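Local coordinates for protein putative acyl-CoA dehydrogenase (Burkholderia xenovorans, PDB 5JSC) that is a putative member of the acyl-CoA dehydrogenase family and holds flavin-adenine dinucleotide (FAD) in a four-chain assembly, at residues 57-60 with 61-65; 290-293 with 294-298; 18-21 with 22-25. All coordinates share one frame; numbering follows the deposited sequence.

The three contacts are local and lie well apart in the structure. Contact 2 belongs to the FAD pocket: F290, L294 and F297 touch the adenosine half of the ligand. Contact 1 is on helix 53-66, in the N-terminal domain, and the side chain of C57 is about 11 Å from another bound FAD. Contact 3 is a turn ahead of helix 28-44. Contacts 1 and 2 have centres 44 Å apart. Contact 3 stands 30 Å from contact 1 and 32 Å from contact 2, centre to centre. None touches another. Contacts 2 and 3 both meet the fourth subunit, whereas no other protein chain reaches contact 1.

Contact 1 (57-60 with 61-65); sequences CRRL and VRELG
R59 and E63 run side by side on the outer side of the alpha-helix 53-66, one helical turn apart and pointing the same way. E63 OE2 comes to the edge of the R59 guanidinium, near its plane; the carboxylate is turned 63° from it. R59 NE and E63 OE2 are 4.5 Å apart, beyond a salt bridge, so any attraction is probably modest. E63 OE2 instead packs on the R59 chain, 3.4 Å from R59 CG. R62 is modelled in two conformers. In the one described, its chain bends at chi3 (-62°) and folds back over R58 and R59. One face of the guanidinium then lies over R58 O and R59 CA, both offset toward its rim. R62 NH2 is 3.6 Å from R59 CA. The inner side is apolar: L60 and V61 pack on helix 103-122, L64 on W40 of helix 28-44. Backbone bonds join each residue from C57 to L60 with the one four places on; L64 N to L60 O is 2.8 Å. In this R62 conformer a water bridges loosely: it donates to R58 O at 2.9 Å and accepts a weak bond from R62 NH1 at 3.3 Å.

Contact 2 (290-293 with 294-298); sequences FGQT and LGDFQ. With FAD (flavin-adenine dinucleotide), chain T.
The backbone leaves strand 292-293 at T293 and turns into the 3-10 segment 294-296, with D296 N bonded back to T293 O at 2.9 Å. D296 answers through its side chain: OD2 takes two bonds from T293. The backbone N of T293 meets the anti lone pair of D296 OD2 at 2.9 Å. The hydroxyl T293 OG1 donates to D296 OD2 at 2.8 Å, coming from above the carboxylate plane. T293 OG1 lies between its own backbone N and carbonyl carbon (chi1 65°), which turns it to the carboxylate. Two donors on one oxygen hold the carboxylate in place and would help to stabilise its negative charge.

Q292 reaches past D296 to F297. Its NE2 stands over the centre of the F297 ring, 3.2 Å above the plane, and the amide is turned 67° from the ring. FAD N1A lies over the centre of the opposite face of F297, at 3.5 Å. The F297 ring is thus held between an amide nitrogen and the adenine. F290 crosses F297 at about a right angle, F290 CD2 being 3.7 Å from F297 CZ. F290 CE2 also nears the adenine, 3.5 Å from FAD N6A. L294 CD1 touches the ribose side of the ligand at O4B. F290, L294 and F297 line part of the adenosine end of the FAD pocket.

F297 occupies the N-cap position of helix 298-325, whose T300 and Q301 side chains bond to the carbonyls of L294 and G295. L294 and F297 also pack on M289 of strand 288-289, the antiparallel partner of strand 292-293.

Contact 3 (18-21 with 22-25); sequences HSAL and AWPF
W23 lies back over A20 because its CG is anti to the carbonyl carbon (chi1 -63°) and chi2 is near -18°. The indole is thereby laid against A20, three residues earlier. A20 CB is 3.6 Å from the centroid of the six-membered ring of W23 and only 12° off the ring normal. This is a CH-pi contact, with the methyl over the ring face. A20 O lies over a face of the indole as well, 3.0 Å above the plane and offset toward the rim. The ring atom nearest to A20 O is W23 CG, at 3.1 Å.

The same oxygen, A20 O, accepts a bond from W23 N at 3.0 Å. One residue earlier, S19 O accepts from A22 N, also at 3.0 Å. Both bonds link residues three apart, as in a 3-10 turn. S19 is modelled in two conformers; in the one described, its OG is hydrogen-bonded with D16 O. A22 packs on L15 and L17.

The turn comes before helix 28-44, and the L21 carbonyl bonds to R31 of that helix. W23 packs on A315 and L316 of helix 298-325, and on R320 of the fourth subunit. H18 NE2 is bonded to N330 O of that subunit.

The indole is buried, yet its N-H has a partner. A water in the plane of the ring accepts from W23 NE1 at 3.0 Å. The chemistry implies an indole whose face rests on A20, while its N-H is satisfied by a water that reaches H18 O, just before the turn, only weakly.

Contact 1 (57-60 with 61-65)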
loop_
_atom_site.group_PDB
_atom_site.type_symbol
_atom_site.label_atom_id
_atom_site.label_comp_id
_atom_site.label_asym_id
_atom_site.label_seq_id
_atom_site.Cartn_x
_atom_site.Cartn_y
_atom_site.Cartn_z
ATOM N N CYS C 57 22.796 -5.825 -29.640
ATOM C CA CYS C 57 22.339 -4.440 -29.821
ATOM C C CYS C 57 22.634 -3.959 -31.230
ATOM O O CYS C 57 21.781 -3.378 -31.907
ATOM C CB CYS C 57 23.024 -3.506 -28.805
ATOM S SG CYS C 57 23.324 -1.732 -29.329
ATOM N N ARG C 58 23.867 -4.195 -31.685
ATOM C CA ARG C 58 24.251 -3.773 -33.029
ATOM C C ARG C 58 23.352 -4.411 -34.080
ATOM O O ARG C 58 22.892 -3.736 -35.011
ATOM C CB ARG C 58 25.713 -4.129 -33.301
ATOM C CG ARG C 58 26.734 -3.310 -32.524
ATOM C CD ARG C 58 28.139 -3.729 -32.922
ATOM N NE ARG C 58 29.142 -2.719 -32.595
ATOM C CZ ARG C 58 30.040 -2.831 -31.625
ATOM N NH1 ARG C 58 30.075 -3.920 -30.867
ATOM N NH2 ARG C 58 30.914 -1.853 -31.420
ATOM N N ARG C 59 23.089 -5.713 -33.944
ATOM C CA ARG C 59 22.245 -6.406 -34.908
ATOM C C ARG C 59 20.824 -5.863 -34.877
ATOM O O ARG C 59 20.213 -5.637 -35.929
ATOM C CB ARG C 59 22.274 -7.907 -34.616
ATOM C CG ARG C 59 21.430 -8.761 -35.525
ATOM C CD ARG C 59 21.754 -10.247 -35.324
ATOM N NE ARG C 59 21.398 -10.740 -33.992
ATOM C CZ ARG C 59 22.269 -11.031 -33.024
ATOM N NH1 ARG C 59 23.574 -10.885 -33.221
ATOM N NH2 ARG C 59 21.834 -11.476 -31.853
ATOM N N LEU C 60 20.291 -5.623 -33.676
ATOM C CA LEU C 60 18.927 -5.123 -33.547
ATOM C C LEU C 60 18.782 -3.732 -34.151
ATOM O O LEU C 60 17.782 -3.447 -34.823
ATOM C CB LEU C 60 18.507 -5.122 -32.075
ATOM C CG LEU C 60 18.168 -6.501 -31.509
ATOM C CD1 LEU C 60 18.126 -6.440 -29.992
ATOM C CD2 LEU C 60 16.832 -6.996 -32.068
ATOM N N VAL C 61 19.769 -2.856 -33.933
ATOM C CA VAL C 61 19.705 -1.514 -34.518
ATOM C C VAL C 61 19.679 -1.605 -36.039
ATOM O O VAL C 61 18.878 -0.933 -36.703
ATOM C CB VAL C 61 20.873 -0.639 -34.020
ATOM C CG1 VAL C 61 20.947 0.665 -34.823
ATOM C CG2 VAL C 61 20.719 -0.329 -32.530
ATOM N N ARG C 62 20.551 -2.444 -36.613
ATOM C CA ARG C 62 20.561 -2.603 -38.064
ATOM C C ARG C 62 19.232 -3.147 -38.575
ATOM O O ARG C 62 18.708 -2.663 -39.592
ATOM C CB ARG C 62 21.716 -3.513 -38.484
ATOM C CG ARG C 62 23.090 -2.970 -38.130
ATOM C CD ARG C 62 24.203 -3.800 -38.764
ATOM N NE ARG C 62 24.208 -5.186 -38.297
ATOM C CZ ARG C 62 25.086 -5.685 -37.432
ATOM N NH1 ARG C 62 26.040 -4.911 -36.934
ATOM N NH2 ARG C 62 25.013 -6.959 -37.066
ATOM N N GLU C 63 18.674 -4.156 -37.897
ATOM C CA GLU C 63 17.440 -4.787 -38.358
ATOM C C GLU C 63 16.249 -3.852 -38.209
ATOM O O GLU C 63 15.415 -3.743 -39.117
ATOM C CB GLU C 63 17.187 -6.078 -37.583
ATOM C CG GLU C 63 18.190 -7.184 -37.837
ATOM C CD GLU C 63 17.929 -8.399 -36.970
ATOM O OE1 GLU C 63 17.082 -8.310 -36.053
ATOM O OE2 GLU C 63 18.573 -9.441 -37.204
ATOM N N LEU C 64 16.125 -3.208 -37.048
ATOM C CA LEU C 64 15.046 -2.249 -36.858
ATOM C C LEU C 64 15.167 -1.107 -37.854
ATOM O O LEU C 64 14.160 -0.625 -38.387
ATOM C CB LEU C 64 15.065 -1.717 -35.425
ATOM C CG LEU C 64 14.619 -2.695 -34.335
ATOM C CD1 LEU C 64 15.048 -2.180 -32.975
ATOM C CD2 LEU C 64 13.115 -2.910 -34.374
ATOM N N GLY C 65 16.400 -0.674 -38.126
ATOM C CA GLY C 65 16.602 0.390 -39.094
ATOM C C GLY C 65 16.158 -0.007 -40.485
ATOM O O GLY C 65 15.440 0.738 -41.155
HETATM O O HOH W 1 25.022 -1.917 -35.843
#

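Contact 2 (290-293 with 294-298)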
loop_
_atom_site.group_PDB
_atom_site.type_symbol
_atom_site.label_atom_id
_atom_site.label_comp_id
_atom_site.label_asym_id
_atom_site.label_seq_id
_atom_site.Cartn_x
_atom_site.Cartn_y
_atom_site.Cartn_z
ATOM N N PHE C 290 -5.148 -28.263 -5.485
ATOM C CA PHE C 290 -6.262 -28.362 -4.544
ATOM C C PHE C 290 -7.561 -28.740 -5.250
ATOM O O PHE C 290 -8.643 -28.245 -4.918
ATOM C CB PHE C 290 -6.418 -27.064 -3.753
ATOM C CG PHE C 290 -5.183 -26.682 -2.990
ATOM C CD1 PHE C 290 -4.845 -27.353 -1.819
ATOM C CD2 PHE C 290 -4.348 -25.672 -3.452
ATOM C CE1 PHE C 290 -3.708 -27.017 -1.116
ATOM C CE2 PHE C 290 -3.203 -25.322 -2.744
ATOM C CZ PHE C 290 -2.882 -26.002 -1.578
ATOM N N GLY C 291 -7.454 -29.642 -6.225
ATOM C CA GLY C 291 -8.618 -30.163 -6.914
ATOM C C GLY C 291 -9.225 -29.231 -7.931
ATOM O O GLY C 291 -10.289 -29.537 -8.480
ATOM N N GLN C 292 -8.587 -28.097 -8.190
ATOM C CA GLN C 292 -9.081 -27.133 -9.159
ATOM C C GLN C 292 -7.882 -26.482 -9.837
ATOM O O GLN C 292 -6.860 -27.146 -10.039
ATOM C CB GLN C 292 -9.998 -26.123 -8.475
ATOM C CG GLN C 292 -9.379 -25.365 -7.306
ATOM C CD GLN C 292 -10.388 -24.462 -6.610
ATOM O OE1 GLN C 292 -11.600 -24.690 -6.676
ATOM N NE2 GLN C 292 -9.895 -23.420 -5.957
ATOM N N THR C 293 -7.980 -25.212 -10.219
ATOM C CA THR C 293 -6.829 -24.505 -10.765
ATOM C C THR C 293 -6.531 -23.295 -9.896
ATOM O O THR C 293 -7.384 -22.827 -9.137
ATOM C CB THR C 293 -7.042 -24.035 -12.213
ATOM O OG1 THR C 293 -8.082 -23.047 -12.241
ATOM C CG2 THR C 293 -7.396 -25.198 -13.126
ATOM N N LEU C 294 -5.293 -22.806 -10.018
ATOM C CA LEU C 294 -4.878 -21.613 -9.291
ATOM C C LEU C 294 -5.846 -20.453 -9.530
ATOM O O LEU C 294 -6.181 -19.701 -8.603
ATOM C CB LEU C 294 -3.450 -21.253 -9.713
ATOM C CG LEU C 294 -2.792 -19.982 -9.163
ATOM C CD1 LEU C 294 -2.783 -19.997 -7.634
ATOM C CD2 LEU C 294 -1.377 -19.860 -9.712
ATOM N N GLY C 295 -6.330 -20.309 -10.767
ATOM C CA GLY C 295 -7.243 -19.227 -11.098
ATOM C C GLY C 295 -8.621 -19.335 -10.476
ATOM O O GLY C 295 -9.368 -18.353 -10.490
ATOM N N ASP C 296 -8.985 -20.503 -9.936
ATOM C CA ASP C 296 -10.283 -20.633 -9.288
ATOM C C ASP C 296 -10.318 -20.007 -7.899
ATOM O O ASP C 296 -11.409 -19.844 -7.333
ATOM C CB ASP C 296 -10.679 -22.110 -9.198
ATOM C CG ASP C 296 -11.010 -22.701 -10.553
ATOM O OD1 ASP C 296 -11.858 -22.114 -11.267
ATOM O OD2 ASP C 296 -10.410 -23.732 -10.915
ATOM N N PHE C 297 -9.164 -19.664 -7.336
ATOM C CA PHE C 297 -9.119 -19.091 -5.999
ATOM C C PHE C 297 -9.349 -17.587 -6.042
ATOM O O PHE C 297 -8.816 -16.898 -6.917
ATOM C CB PHE C 297 -7.771 -19.368 -5.348
ATOM C CG PHE C 297 -7.598 -20.774 -4.877
ATOM C CD1 PHE C 297 -8.329 -21.250 -3.800
ATOM C CD2 PHE C 297 -6.671 -21.611 -5.477
ATOM C CE1 PHE C 297 -8.151 -22.536 -3.343
ATOM C CE2 PHE C 297 -6.484 -22.910 -5.018
ATOM C CZ PHE C 297 -7.230 -23.371 -3.947
ATOM N N GLN C 298 -10.101 -17.073 -5.059
ATOM C CA GLN C 298 -10.369 -15.630 -5.018
ATOM C C GLN C 298 -9.091 -14.810 -4.969
ATOM O O GLN C 298 -9.027 -13.734 -5.571
ATOM C CB GLN C 298 -11.227 -15.250 -3.812
ATOM C CG GLN C 298 -12.661 -15.683 -3.875
ATOM C CD GLN C 298 -13.502 -14.926 -2.871
ATOM O OE1 GLN C 298 -13.018 -14.536 -1.800
ATOM N NE2 GLN C 298 -14.754 -14.681 -3.216
HETATM P PA FAD T . 2.441 -23.563 -6.680
HETATM O O1A FAD T . 2.062 -24.596 -5.676
HETATM O O2A FAD T . 2.026 -23.842 -8.107
HETATM O O5B FAD T . 1.866 -22.173 -6.197
HETATM C C5B FAD T . 1.959 -21.028 -7.069
HETATM C C4B FAD T . 1.462 -19.850 -6.273
HETATM O O4B FAD T . 0.070 -20.050 -5.966
HETATM C C3B FAD T . 2.097 -19.680 -4.899
HETATM O O3B FAD T . 3.386 -19.071 -4.954
HETATM C C2B FAD T . 1.057 -18.820 -4.180
HETATM O O2B FAD T . 1.256 -17.438 -4.477
HETATM C C1B FAD T . -0.259 -19.322 -4.796
HETATM N N9A FAD T . -1.063 -20.184 -3.933
HETATM C C8A FAD T . -0.695 -21.393 -3.402
HETATM N N7A FAD T . -1.654 -22.004 -2.750
HETATM C C5A FAD T . -2.729 -21.133 -2.854
HETATM C C6A FAD T . -4.055 -21.208 -2.392
HETATM N N6A FAD T . -4.541 -22.239 -1.687
HETATM N N1A FAD T . -4.880 -20.176 -2.680
HETATM C C2A FAD T . -4.397 -19.143 -3.379
HETATM N N3A FAD T . -3.166 -18.963 -3.865
HETATM C C4A FAD T . -2.376 -20.004 -3.574
HETATM N N1 FAD T . 10.992 -27.615 -1.874
HETATM C C2 FAD T . 11.442 -28.708 -1.194
HETATM O O2 FAD T . 10.737 -29.710 -1.019
HETATM N N3 FAD T . 12.710 -28.705 -0.670
HETATM C C4 FAD T . 13.617 -27.667 -0.746
HETATM O O4 FAD T . 14.754 -27.808 -0.313
HETATM C C4X FAD T . 13.131 -26.505 -1.437
HETATM N N5 FAD T . 13.951 -25.501 -1.609
HETATM C C5X FAD T . 13.544 -24.463 -2.431
HETATM C C6 FAD T . 14.465 -23.465 -2.757
HETATM C C7 FAD T . 14.150 -22.463 -3.667
HETATM C C7M FAD T . 15.183 -21.425 -4.026
HETATM C C8 FAD T . 12.876 -22.444 -4.254
HETATM C C8M FAD T . 12.500 -21.379 -5.255
HETATM C C9 FAD T . 11.952 -23.425 -3.919
HETATM C C9A FAD T . 12.273 -24.436 -3.019
HETATM N N10 FAD T . 11.392 -25.504 -2.746
HETATM C C10 FAD T . 11.803 -26.571 -1.983
HETATM C "C1'" FAD T . 10.068 -25.528 -3.383
HETATM C "C2'" FAD T . 9.065 -24.565 -2.756
HETATM O "O2'" FAD T . 8.663 -25.026 -1.465
HETATM C "C3'" FAD T . 7.841 -24.438 -3.665
HETATM O "O3'" FAD T . 8.268 -23.733 -4.826
HETATM C "C4'" FAD T . 6.653 -23.701 -3.044
HETATM O "O4'" FAD T . 6.068 -24.516 -2.026
HETATM C "C5'" FAD T . 5.608 -23.319 -4.071
HETATM O "O5'" FAD T . 5.214 -24.514 -4.780
HETATM P P FAD T . 5.173 -24.384 -6.388
HETATM O O1P FAD T . 6.452 -23.868 -6.935
HETATM O O2P FAD T . 4.781 -25.726 -6.939
HETATM O O3P FAD T . 4.015 -23.325 -6.660
#

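Contact 3 (18-21 with 22-25)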
loop_
_atom_site.group_PDB
_atom_site.type_symbol
_atom_site.label_atom_id
_atom_site.label_comp_id
_atom_site.label_asym_id
_atom_site.label_seq_id
_atom_site.Cartn_x
_atom_site.Cartn_y
_atom_site.Cartn_z
ATOM N N HIS C 18 -13.011 -3.396 -27.356
ATOM C CA HIS C 18 -12.469 -3.487 -26.006
ATOM C C HIS C 18 -10.954 -3.361 -25.970
ATOM O O HIS C 18 -10.379 -3.273 -24.878
ATOM C CB HIS C 18 -12.909 -4.798 -25.348
ATOM C CG HIS C 18 -14.345 -4.794 -24.940
ATOM N ND1 HIS C 18 -15.366 -5.194 -25.775
ATOM C CD2 HIS C 18 -14.934 -4.395 -23.791
ATOM C CE1 HIS C 18 -16.521 -5.069 -25.142
ATOM N NE2 HIS C 18 -16.285 -4.583 -23.938
ATOM N N SER C 19 -10.305 -3.327 -27.130
ATOM C CA SER C 19 -8.863 -3.159 -27.159
ATOM C C SER C 19 -8.485 -1.699 -26.931
ATOM O O SER C 19 -9.211 -0.771 -27.301
ATOM C CB SER C 19 -8.284 -3.645 -28.486
ATOM O OG SER C 19 -8.673 -2.799 -29.545
ATOM N N ALA C 20 -7.333 -1.505 -26.292
ATOM C CA ALA C 20 -6.857 -0.148 -26.054
ATOM C C ALA C 20 -6.609 0.588 -27.363
ATOM O O ALA C 20 -6.716 1.820 -27.413
ATOM C CB ALA C 20 -5.582 -0.177 -25.220
ATOM N N LEU C 21 -6.292 -0.145 -28.432
ATOM C CA LEU C 21 -6.052 0.513 -29.711
ATOM C C LEU C 21 -7.304 1.174 -30.270
ATOM O O LEU C 21 -7.190 2.025 -31.153
ATOM C CB LEU C 21 -5.479 -0.484 -30.720
ATOM C CG LEU C 21 -4.021 -0.864 -30.475
ATOM C CD1 LEU C 21 -3.597 -2.005 -31.380
ATOM C CD2 LEU C 21 -3.123 0.352 -30.674
ATOM N N ALA C 22 -8.492 0.820 -29.769
ATOM C CA ALA C 22 -9.720 1.499 -30.172
ATOM C C ALA C 22 -9.915 2.856 -29.502
ATOM O O ALA C 22 -10.806 3.607 -29.925
ATOM C CB ALA C 22 -10.933 0.611 -29.880
ATOM N N TRP C 23 -9.126 3.191 -28.478
ATOM C CA TRP C 23 -9.302 4.464 -27.794
ATOM C C TRP C 23 -9.130 5.621 -28.771
ATOM O O TRP C 23 -8.274 5.559 -29.667
ATOM C CB TRP C 23 -8.289 4.642 -26.660
ATOM C CG TRP C 23 -8.394 3.649 -25.562
ATOM C CD1 TRP C 23 -9.455 2.843 -25.273
ATOM C CD2 TRP C 23 -7.384 3.357 -24.595
ATOM N NE1 TRP C 23 -9.165 2.062 -24.175
ATOM C CE2 TRP C 23 -7.894 2.354 -23.747
ATOM C CE3 TRP C 23 -6.086 3.831 -24.382
ATOM C CZ2 TRP C 23 -7.156 1.823 -22.684
ATOM C CZ3 TRP C 23 -5.351 3.307 -23.327
ATOM C CH2 TRP C 23 -5.886 2.310 -22.495
ATOM N N PRO C 24 -9.887 6.708 -28.598
ATOM C CA PRO C 24 -9.778 7.854 -29.514
ATOM C C PRO C 24 -8.513 8.673 -29.324
ATOM O O PRO C 24 -8.321 9.667 -30.036
ATOM C CB PRO C 24 -11.044 8.672 -29.201
ATOM C CG PRO C 24 -11.414 8.279 -27.810
ATOM C CD PRO C 24 -11.003 6.843 -27.648
ATOM N N PHE C 25 -7.646 8.290 -28.387
ATOM C CA PHE C 25 -6.281 8.796 -28.392
ATOM C C PHE C 25 -5.527 8.389 -29.649
ATOM O O PHE C 25 -4.533 9.035 -29.989
ATOM C CB PHE C 25 -5.494 8.273 -27.185
ATOM C CG PHE C 25 -5.903 8.852 -25.861
ATOM C CD1 PHE C 25 -6.008 10.217 -25.679
ATOM C CD2 PHE C 25 -6.139 8.017 -24.778
ATOM C CE1 PHE C 25 -6.352 10.747 -24.443
ATOM C CE2 PHE C 25 -6.493 8.539 -23.541
ATOM C CZ PHE C 25 -6.603 9.904 -23.374
HETATM O O HOH W 2 -10.857 -0.255 -23.406
#